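Local coordinates for folylpolyglutamate synthase (FolC) (Helicobacter pylori, PDB 6K8C), which probably adds glutamate to dihydropteroate and then to reduced folates, one residue at a time and at the cost of ATP, in folate biosynthesis, at residues Y230-F239 with L263-R274. Sequence-based numbering, arbitrary orientation.
With CIT (citric acid), chain B.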
ATOM      1  N   TYR A 230       1.550 -22.052  -2.388  1.00 28.56           N
ATOM      2  CA  TYR A 230       2.390 -20.930  -2.793  1.00 29.51           C
ATOM      3  C   TYR A 230       2.946 -20.196  -1.580  1.00 28.93           C
ATOM      4  O   TYR A 230       4.140 -19.877  -1.526  1.00 33.68           O
ATOM      5  CB  TYR A 230       1.587 -19.982  -3.686  1.00 29.05           C
ATOM      6  CG  TYR A 230       2.260 -18.651  -3.946  1.00 29.63           C
ATOM      7  CD1 TYR A 230       3.195 -18.511  -4.961  1.00 28.63           C
ATOM      8  CD2 TYR A 230       1.958 -17.537  -3.174  1.00 26.32           C
ATOM      9  CE1 TYR A 230       3.815 -17.287  -5.202  1.00 30.97           C
ATOM     10  CE2 TYR A 230       2.564 -16.314  -3.410  1.00 28.07           C
ATOM     11  CZ  TYR A 230       3.497 -16.196  -4.416  1.00 27.18           C
ATOM     12  OH  TYR A 230       4.098 -14.972  -4.647  1.00 31.22           O
ATOM     13  N   ILE A 231       2.096 -19.935  -0.585  1.00 29.51           N
ATOM     14  CA  ILE A 231       2.539 -19.200   0.598  1.00 30.75           C
ATOM     15  C   ILE A 231       3.595 -19.992   1.365  1.00 38.81           C
ATOM     16  O   ILE A 231       4.607 -19.437   1.807  1.00 37.62           O
ATOM     17  CB  ILE A 231       1.336 -18.847   1.493  1.00 34.49           C
ATOM     18  CG1 ILE A 231       0.396 -17.867   0.781  1.00 31.18           C
ATOM     19  CG2 ILE A 231       1.811 -18.242   2.800  1.00 41.58           C
ATOM     20  CD1 ILE A 231       0.993 -16.488   0.556  1.00 38.60           C
ATOM     21  N   GLU A 232       3.380 -21.299   1.540  1.00 37.25           N
ATOM     22  CA  GLU A 232       4.336 -22.097   2.308  1.00 42.50           C
ATOM     23  C   GLU A 232       5.651 -22.267   1.554  1.00 42.90           C
ATOM     24  O   GLU A 232       6.730 -22.216   2.155  1.00 46.49           O
ATOM     25  CB  GLU A 232       3.748 -23.470   2.646  1.00 38.53           C
ATOM     26  CG  GLU A 232       2.369 -23.499   3.327  1.00 51.36           C
ATOM     27  CD  GLU A 232       2.027 -22.250   4.133  1.00 72.50           C
ATOM     28  OE1 GLU A 232       0.951 -21.660   3.874  1.00 54.57           O
ATOM     29  OE2 GLU A 232       2.808 -21.873   5.035  1.00 66.95           O
ATOM     30  N   ARG A 233       5.575 -22.469   0.238  1.00 40.09           N
ATOM     31  CA  ARG A 233       6.769 -22.705  -0.569  1.00 46.03           C
ATOM     32  C   ARG A 233       7.760 -21.548  -0.481  1.00 47.84           C
ATOM     33  O   ARG A 233       8.973 -21.764  -0.556  1.00 49.39           O
ATOM     34  CB  ARG A 233       6.342 -22.969  -2.013  1.00 48.82           C
ATOM     35  CG  ARG A 233       7.363 -22.682  -3.095  1.00 53.38           C
ATOM     36  CD  ARG A 233       6.664 -22.622  -4.447  1.00 41.04           C
ATOM     37  NE  ARG A 233       5.498 -23.504  -4.478  1.00 49.75           N
ATOM     38  CZ  ARG A 233       4.394 -23.270  -5.183  1.00 51.40           C
ATOM     39  NH1 ARG A 233       3.389 -24.135  -5.140  1.00 45.52           N
ATOM     40  NH2 ARG A 233       4.288 -22.174  -5.926  1.00 44.75           N
ATOM     41  N   TYR A 234       7.274 -20.323  -0.287  1.00 43.02           N
ATOM     42  CA  TYR A 234       8.131 -19.145  -0.235  1.00 43.74           C
ATOM     43  C   TYR A 234       8.179 -18.498   1.145  1.00 43.13           C
ATOM     44  O   TYR A 234       8.779 -17.423   1.291  1.00 47.52           O
ATOM     45  CB  TYR A 234       7.681 -18.122  -1.281  1.00 36.90           C
ATOM     46  CG  TYR A 234       7.926 -18.588  -2.695  1.00 42.64           C
ATOM     47  CD1 TYR A 234       9.204 -18.937  -3.113  1.00 37.11           C
ATOM     48  CD2 TYR A 234       6.881 -18.693  -3.609  1.00 41.91           C
ATOM     49  CE1 TYR A 234       9.440 -19.369  -4.398  1.00 37.92           C
ATOM     50  CE2 TYR A 234       7.108 -19.125  -4.900  1.00 47.72           C
ATOM     51  CZ  TYR A 234       8.391 -19.461  -5.290  1.00 47.03           C
ATOM     52  OH  TYR A 234       8.634 -19.895  -6.573  1.00 51.94           O
ATOM     53  N   HIS A 235       7.578 -19.129   2.159  1.00 43.10           N
ATOM     54  CA  HIS A 235       7.565 -18.595   3.521  1.00 48.44           C
ATOM     55  C   HIS A 235       7.056 -17.152   3.547  1.00 42.96           C
ATOM     56  O   HIS A 235       7.643 -16.266   4.174  1.00 47.54           O
ATOM     57  CB  HIS A 235       8.948 -18.714   4.162  1.00 53.04           C
ATOM     58  CG  HIS A 235       9.492 -20.112   4.165  1.00 59.54           C
ATOM     59  ND1 HIS A 235      10.842 -20.389   4.088  1.00 72.96           N
ATOM     60  CD2 HIS A 235       8.867 -21.312   4.228  1.00 64.98           C
ATOM     61  CE1 HIS A 235      11.023 -21.698   4.109  1.00 74.10           C
ATOM     62  NE2 HIS A 235       9.840 -22.282   4.192  1.00 66.72           N
ATOM     63  N   LEU A 236       5.945 -16.919   2.848  1.00 35.88           N
ATOM     64  CA  LEU A 236       5.330 -15.599   2.741  1.00 36.76           C
ATOM     65  C   LEU A 236       4.251 -15.370   3.787  1.00 41.25           C
ATOM     66  O   LEU A 236       3.202 -14.804   3.467  1.00 40.70           O
ATOM     67  CB  LEU A 236       4.765 -15.402   1.335  1.00 36.04           C
ATOM     68  CG  LEU A 236       5.751 -15.345   0.167  1.00 41.07           C
ATOM     69  CD1 LEU A 236       5.021 -15.425  -1.165  1.00 33.54           C
ATOM     70  CD2 LEU A 236       6.607 -14.087   0.235  1.00 37.70           C
ATOM     71  N   ALA A 237       4.477 -15.777   5.040  1.00 42.54           N
ATOM     72  CA  ALA A 237       3.510 -15.497   6.099  1.00 46.30           C
ATOM     73  C   ALA A 237       3.310 -14.006   6.324  1.00 34.91           C
ATOM     74  O   ALA A 237       2.339 -13.614   6.984  1.00 34.69           O
ATOM     75  CB  ALA A 237       3.945 -16.156   7.407  1.00 55.08           C
ATOM     76  N   ARG A 238       4.207 -13.169   5.794  1.00 38.31           N
ATOM     77  CA  ARG A 238       4.054 -11.727   5.934  1.00 31.95           C
ATOM     78  C   ARG A 238       2.754 -11.233   5.308  1.00 30.31           C
ATOM     79  O   ARG A 238       2.191 -10.226   5.753  1.00 33.71           O
ATOM     80  CB  ARG A 238       5.259 -11.016   5.308  1.00 31.42           C
ATOM     81  CG  ARG A 238       5.160  -9.497   5.269  1.00 33.52           C
ATOM     82  CD  ARG A 238       5.057  -8.951   6.676  1.00 35.41           C
ATOM     83  NE  ARG A 238       4.912  -7.498   6.729  1.00 34.90           N
ATOM     84  CZ  ARG A 238       3.786  -6.843   6.466  1.00 34.96           C
ATOM     85  NH1 ARG A 238       2.692  -7.504   6.097  1.00 37.19           N
ATOM     86  NH2 ARG A 238       3.751  -5.524   6.569  1.00 33.83           N
ATOM     87  N   PHE A 239       2.247 -11.935   4.299  1.00 30.49           N
ATOM     88  CA  PHE A 239       1.067 -11.500   3.563  1.00 34.72           C
ATOM     89  C   PHE A 239      -0.092 -12.460   3.807  1.00 35.15           C
ATOM     90  O   PHE A 239       0.084 -13.680   3.747  1.00 36.82           O
ATOM     91  CB  PHE A 239       1.376 -11.400   2.071  1.00 31.16           C
ATOM     92  CG  PHE A 239       2.576 -10.556   1.765  1.00 31.16           C
ATOM     93  CD1 PHE A 239       2.514  -9.177   1.868  1.00 37.06           C
ATOM     94  CD2 PHE A 239       3.772 -11.143   1.388  1.00 34.40           C
ATOM     95  CE1 PHE A 239       3.623  -8.391   1.586  1.00 33.39           C
ATOM     96  CE2 PHE A 239       4.886 -10.362   1.109  1.00 45.06           C
ATOM     97  CZ  PHE A 239       4.808  -8.985   1.210  1.00 37.20           C
ATOM     98  N   LEU A 263      -0.491 -20.227 -10.399  1.00 32.77           N
ATOM     99  CA  LEU A 263       0.262 -20.164  -9.154  1.00 30.74           C
ATOM    100  C   LEU A 263       1.551 -20.973  -9.195  1.00 41.77           C
ATOM    101  O   LEU A 263       2.459 -20.702  -8.404  1.00 33.30           O
ATOM    102  CB  LEU A 263      -0.602 -20.647  -7.989  1.00 32.59           C
ATOM    103  CG  LEU A 263      -1.807 -19.761  -7.691  1.00 38.22           C
ATOM    104  CD1 LEU A 263      -2.450 -20.171  -6.383  1.00 31.92           C
ATOM    105  CD2 LEU A 263      -1.396 -18.292  -7.675  1.00 33.10           C
ATOM    106  N   LYS A 264       1.654 -21.953 -10.096  1.00 38.76           N
ATOM    107  CA  LYS A 264       2.818 -22.831 -10.094  1.00 45.03           C
ATOM    108  C   LYS A 264       4.096 -22.060 -10.391  1.00 48.98           C
ATOM    109  O   LYS A 264       5.140 -22.314  -9.778  1.00 53.11           O
ATOM    110  CB  LYS A 264       2.625 -23.963 -11.104  1.00 49.95           C
ATOM    111  CG  LYS A 264       2.436 -25.327 -10.456  1.00 62.44           C
ATOM    112  CD  LYS A 264       1.644 -26.269 -11.348  1.00 62.05           C
ATOM    113  CE  LYS A 264       1.050 -27.414 -10.542  1.00 67.04           C
ATOM    114  NZ  LYS A 264      -0.068 -28.085 -11.265  1.00 73.10           N
ATOM    115  N   ASN A 265       4.035 -21.102 -11.314  1.00 42.90           N
ATOM    116  CA  ASN A 265       5.199 -20.313 -11.693  1.00 50.66           C
ATOM    117  C   ASN A 265       5.125 -18.873 -11.202  1.00 42.21           C
ATOM    118  O   ASN A 265       5.920 -18.039 -11.644  1.00 42.29           O
ATOM    119  CB  ASN A 265       5.383 -20.340 -13.211  1.00 51.62           C
ATOM    120  CG  ASN A 265       5.491 -21.747 -13.755  1.00 57.73           C
ATOM    121  OD1 ASN A 265       6.075 -22.626 -13.121  1.00 55.12           O
ATOM    122  ND2 ASN A 265       4.924 -21.972 -14.934  1.00 69.12           N
ATOM    123  N   LEU A 266       4.192 -18.555 -10.310  1.00 40.69           N
ATOM    124  CA  LEU A 266       4.141 -17.214  -9.744  1.00 37.42           C
ATOM    125  C   LEU A 266       5.390 -16.970  -8.908  1.00 42.21           C
ATOM    126  O   LEU A 266       5.748 -17.789  -8.057  1.00 34.71           O
ATOM    127  CB  LEU A 266       2.884 -17.039  -8.893  1.00 34.72           C
ATOM    128  CG  LEU A 266       2.663 -15.662  -8.262  1.00 35.84           C
ATOM    129  CD1 LEU A 266       2.532 -14.591  -9.336  1.00 41.05           C
ATOM    130  CD2 LEU A 266       1.436 -15.668  -7.355  1.00 29.69           C
ATOM    131  N   LYS A 267       6.067 -15.852  -9.168  1.00 36.56           N
ATOM    132  CA  LYS A 267       7.262 -15.515  -8.420  1.00 29.85           C
ATOM    133  C   LYS A 267       6.887 -15.111  -6.996  1.00 30.48           C
ATOM    134  O   LYS A 267       5.751 -14.709  -6.732  1.00 34.03           O
ATOM    135  CB  LYS A 267       8.024 -14.384  -9.117  1.00 34.12           C
ATOM    136  CG  LYS A 267       7.320 -13.036  -9.061  1.00 31.94           C
ATOM    137  CD  LYS A 267       8.253 -11.895  -9.459  1.00 39.85           C
ATOM    138  CE  LYS A 267       8.676 -12.016 -10.907  1.00 37.53           C
ATOM    139  NZ  LYS A 267       9.563 -10.886 -11.320  1.00 49.98           N
ATOM    140  N   PRO A 268       7.819 -15.234  -6.051  1.00 35.85           N
ATOM    141  CA  PRO A 268       7.518 -14.826  -4.672  1.00 34.31           C
ATOM    142  C   PRO A 268       7.246 -13.333  -4.587  1.00 35.27           C
ATOM    143  O   PRO A 268       7.956 -12.518  -5.181  1.00 32.15           O
ATOM    144  CB  PRO A 268       8.786 -15.212  -3.900  1.00 36.99           C
ATOM    145  CG  PRO A 268       9.854 -15.324  -4.935  1.00 44.02           C
ATOM    146  CD  PRO A 268       9.168 -15.809  -6.176  1.00 37.66           C
ATOM    147  N   LEU A 269       6.203 -12.976  -3.835  1.00 35.90           N
ATOM    148  CA  LEU A 269       5.841 -11.574  -3.677  1.00 34.55           C
ATOM    149  C   LEU A 269       6.858 -10.859  -2.802  1.00 41.76           C
ATOM    150  O   LEU A 269       7.183 -11.316  -1.702  1.00 32.96           O
ATOM    151  CB  LEU A 269       4.445 -11.434  -3.065  1.00 30.57           C
ATOM    152  CG  LEU A 269       4.086  -9.990  -2.696  1.00 33.96           C
ATOM    153  CD1 LEU A 269       4.027  -9.124  -3.949  1.00 36.78           C
ATOM    154  CD2 LEU A 269       2.778  -9.903  -1.919  1.00 42.69           C
ATOM    155  N   ASN A 270       7.352  -9.730  -3.293  1.00 34.76           N
ATOM    156  CA  ASN A 270       8.244  -8.864  -2.540  1.00 41.84           C
ATOM    157  C   ASN A 270       7.734  -7.438  -2.662  1.00 40.65           C
ATOM    158  O   ASN A 270       7.516  -6.948  -3.775  1.00 48.31           O
ATOM    159  CB  ASN A 270       9.685  -8.964  -3.052  1.00 52.23           C
ATOM    160  CG  ASN A 270      10.588  -7.903  -2.458  1.00 54.97           C
ATOM    161  OD1 ASN A 270      10.725  -6.812  -3.006  1.00 55.43           O
ATOM    162  ND2 ASN A 270      11.214  -8.222  -1.330  1.00 57.04           N
ATOM    163  N   LEU A 271       7.522  -6.786  -1.526  1.00 34.82           N
ATOM    164  CA  LEU A 271       7.137  -5.385  -1.490  1.00 34.75           C
ATOM    165  C   LEU A 271       8.193  -4.605  -0.730  1.00 40.68           C
ATOM    166  O   LEU A 271       8.677  -5.054   0.313  1.00 31.53           O
ATOM    167  CB  LEU A 271       5.775  -5.183  -0.827  1.00 32.99           C
ATOM    168  CG  LEU A 271       4.542  -5.661  -1.586  1.00 41.86           C
ATOM    169  CD1 LEU A 271       3.293  -5.411  -0.749  1.00 34.61           C
ATOM    170  CD2 LEU A 271       4.454  -4.964  -2.938  1.00 37.62           C
ATOM    171  N   ILE A 272       8.559  -3.441  -1.270  1.00 36.66           N
ATOM    172  CA  ILE A 272       9.526  -2.588  -0.595  1.00 37.58           C
ATOM    173  C   ILE A 272       8.957  -2.142   0.745  1.00 30.45           C
ATOM    174  O   ILE A 272       7.787  -1.753   0.851  1.00 36.06           O
ATOM    175  CB  ILE A 272       9.890  -1.392  -1.491  1.00 32.18           C
ATOM    176  CG1 ILE A 272      10.744  -1.863  -2.673  1.00 34.66           C
ATOM    177  CG2 ILE A 272      10.620  -0.319  -0.694  1.00 36.14           C
ATOM    178  CD1 ILE A 272      10.750  -0.905  -3.859  1.00 31.47           C
ATOM    179  N   GLY A 273       9.785  -2.208   1.782  1.00 31.18           N
ATOM    180  CA  GLY A 273       9.354  -1.802   3.101  1.00 34.61           C
ATOM    181  C   GLY A 273       8.581  -2.849   3.866  1.00 36.11           C
ATOM    182  O   GLY A 273       8.053  -2.542   4.939  1.00 35.02           O
ATOM    183  N   ARG A 274       8.486  -4.068   3.345  1.00 28.39           N
ATOM    184  CA  ARG A 274       7.846  -5.185   4.030  1.00 31.89           C
ATOM    185  C   ARG A 274       8.902  -6.255   4.253  1.00 37.48           C
ATOM    186  O   ARG A 274       9.420  -6.821   3.284  1.00 35.44           O
ATOM    187  CB  ARG A 274       6.675  -5.749   3.218  1.00 37.97           C
ATOM    188  CG  ARG A 274       5.376  -4.967   3.345  1.00 37.17           C
ATOM    189  CD  ARG A 274       5.423  -3.673   2.550  1.00 37.52           C
ATOM    190  NE  ARG A 274       4.090  -3.121   2.338  1.00 40.42           N
ATOM    191  CZ  ARG A 274       3.814  -2.128   1.498  1.00 41.78           C
ATOM    192  NH1 ARG A 274       4.783  -1.570   0.786  1.00 47.58           N
ATOM    193  NH2 ARG A 274       2.568  -1.694   1.371  1.00 59.92           N
TER
HETATM  194  C1  CIT B 501       0.690  -2.781   5.946  1.00 59.85           C
HETATM  195  O1  CIT B 501       0.086  -1.713   5.700  1.00 71.54           O
HETATM  196  O2  CIT B 501       0.584  -3.294   7.080  1.00 61.07           O
HETATM  197  C2  CIT B 501       1.520  -3.435   4.870  1.00 52.92           C
HETATM  198  C3  CIT B 501       0.527  -4.142   3.961  1.00 66.18           C
HETATM  199  O7  CIT B 501      -0.073  -3.145   3.095  1.00 58.83           O
HETATM  200  C4  CIT B 501       1.137  -5.232   3.102  1.00 56.75           C
HETATM  201  C5  CIT B 501      -0.065  -5.753   2.358  1.00 57.83           C
HETATM  202  O3  CIT B 501      -0.608  -5.033   1.489  1.00 39.54           O
HETATM  203  O4  CIT B 501      -0.544  -6.880   2.636  1.00 47.16           O
HETATM  204  C6  CIT B 501      -0.556  -4.802   4.805  1.00 61.84           C
HETATM  205  O5  CIT B 501      -1.731  -4.364   4.827  1.00 58.04           O
HETATM  206  O6  CIT B 501      -0.264  -5.802   5.500  1.00 62.90           O
HETATM  207  O   HOH W   1       5.720 -20.327  -7.676  1.00 47.40           O
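Leu269 CD2 sits over the centre of the Phe239 ring, 3.5 Å from the ring centroid and 5° off its normal, a close CH-pi contact. Arg238 CG covers the opposite face, while Leu271 CD1 reaches Phe239 CE1 at 3.8 Å. Leu236 CD2 lies against Leu269 O, and its CD1 packs only loosely on Leu269 CB. Two more CH-pi contacts follow: Leu266 CD2 over one face of Tyr230, and Pro268 CB over Tyr234, 3.9 Å from its centroid, with Arg233 CG over the opposite face. With CG anti to the backbone N (chi1 169°), the Tyr230 ring points at the extended run Leu266-Leu271, and its hydroxyl donates to Lys267 O at 2.7 Å, tilted 25° from the carbonyl plane. Beside it a water meets Tyr234 OH and, weakly, Arg233 NH2, within reach of Lys264 O and Leu266 O. The Arg238 guanidinium lies with one face on Arg274 CG and is salt-bridged through NE to Asp285. Ile272 O holds Arg274 NH1 at 3.0 Å, in the guanidinium plane. Arg238 NH1 and Arg274 NH2 bond weakly to O6 and O7 of a citrate, probably from crystallisation, which Gly57 N and Ser60 OG of the P-loop also bind, probably near the ATP phosphate site. The end of helix 225-234 and its Schellman turn thus pack on the linker to strand 276-279 of the glutamate ligase domain, with helix 58-70 against Phe239 and Leu269.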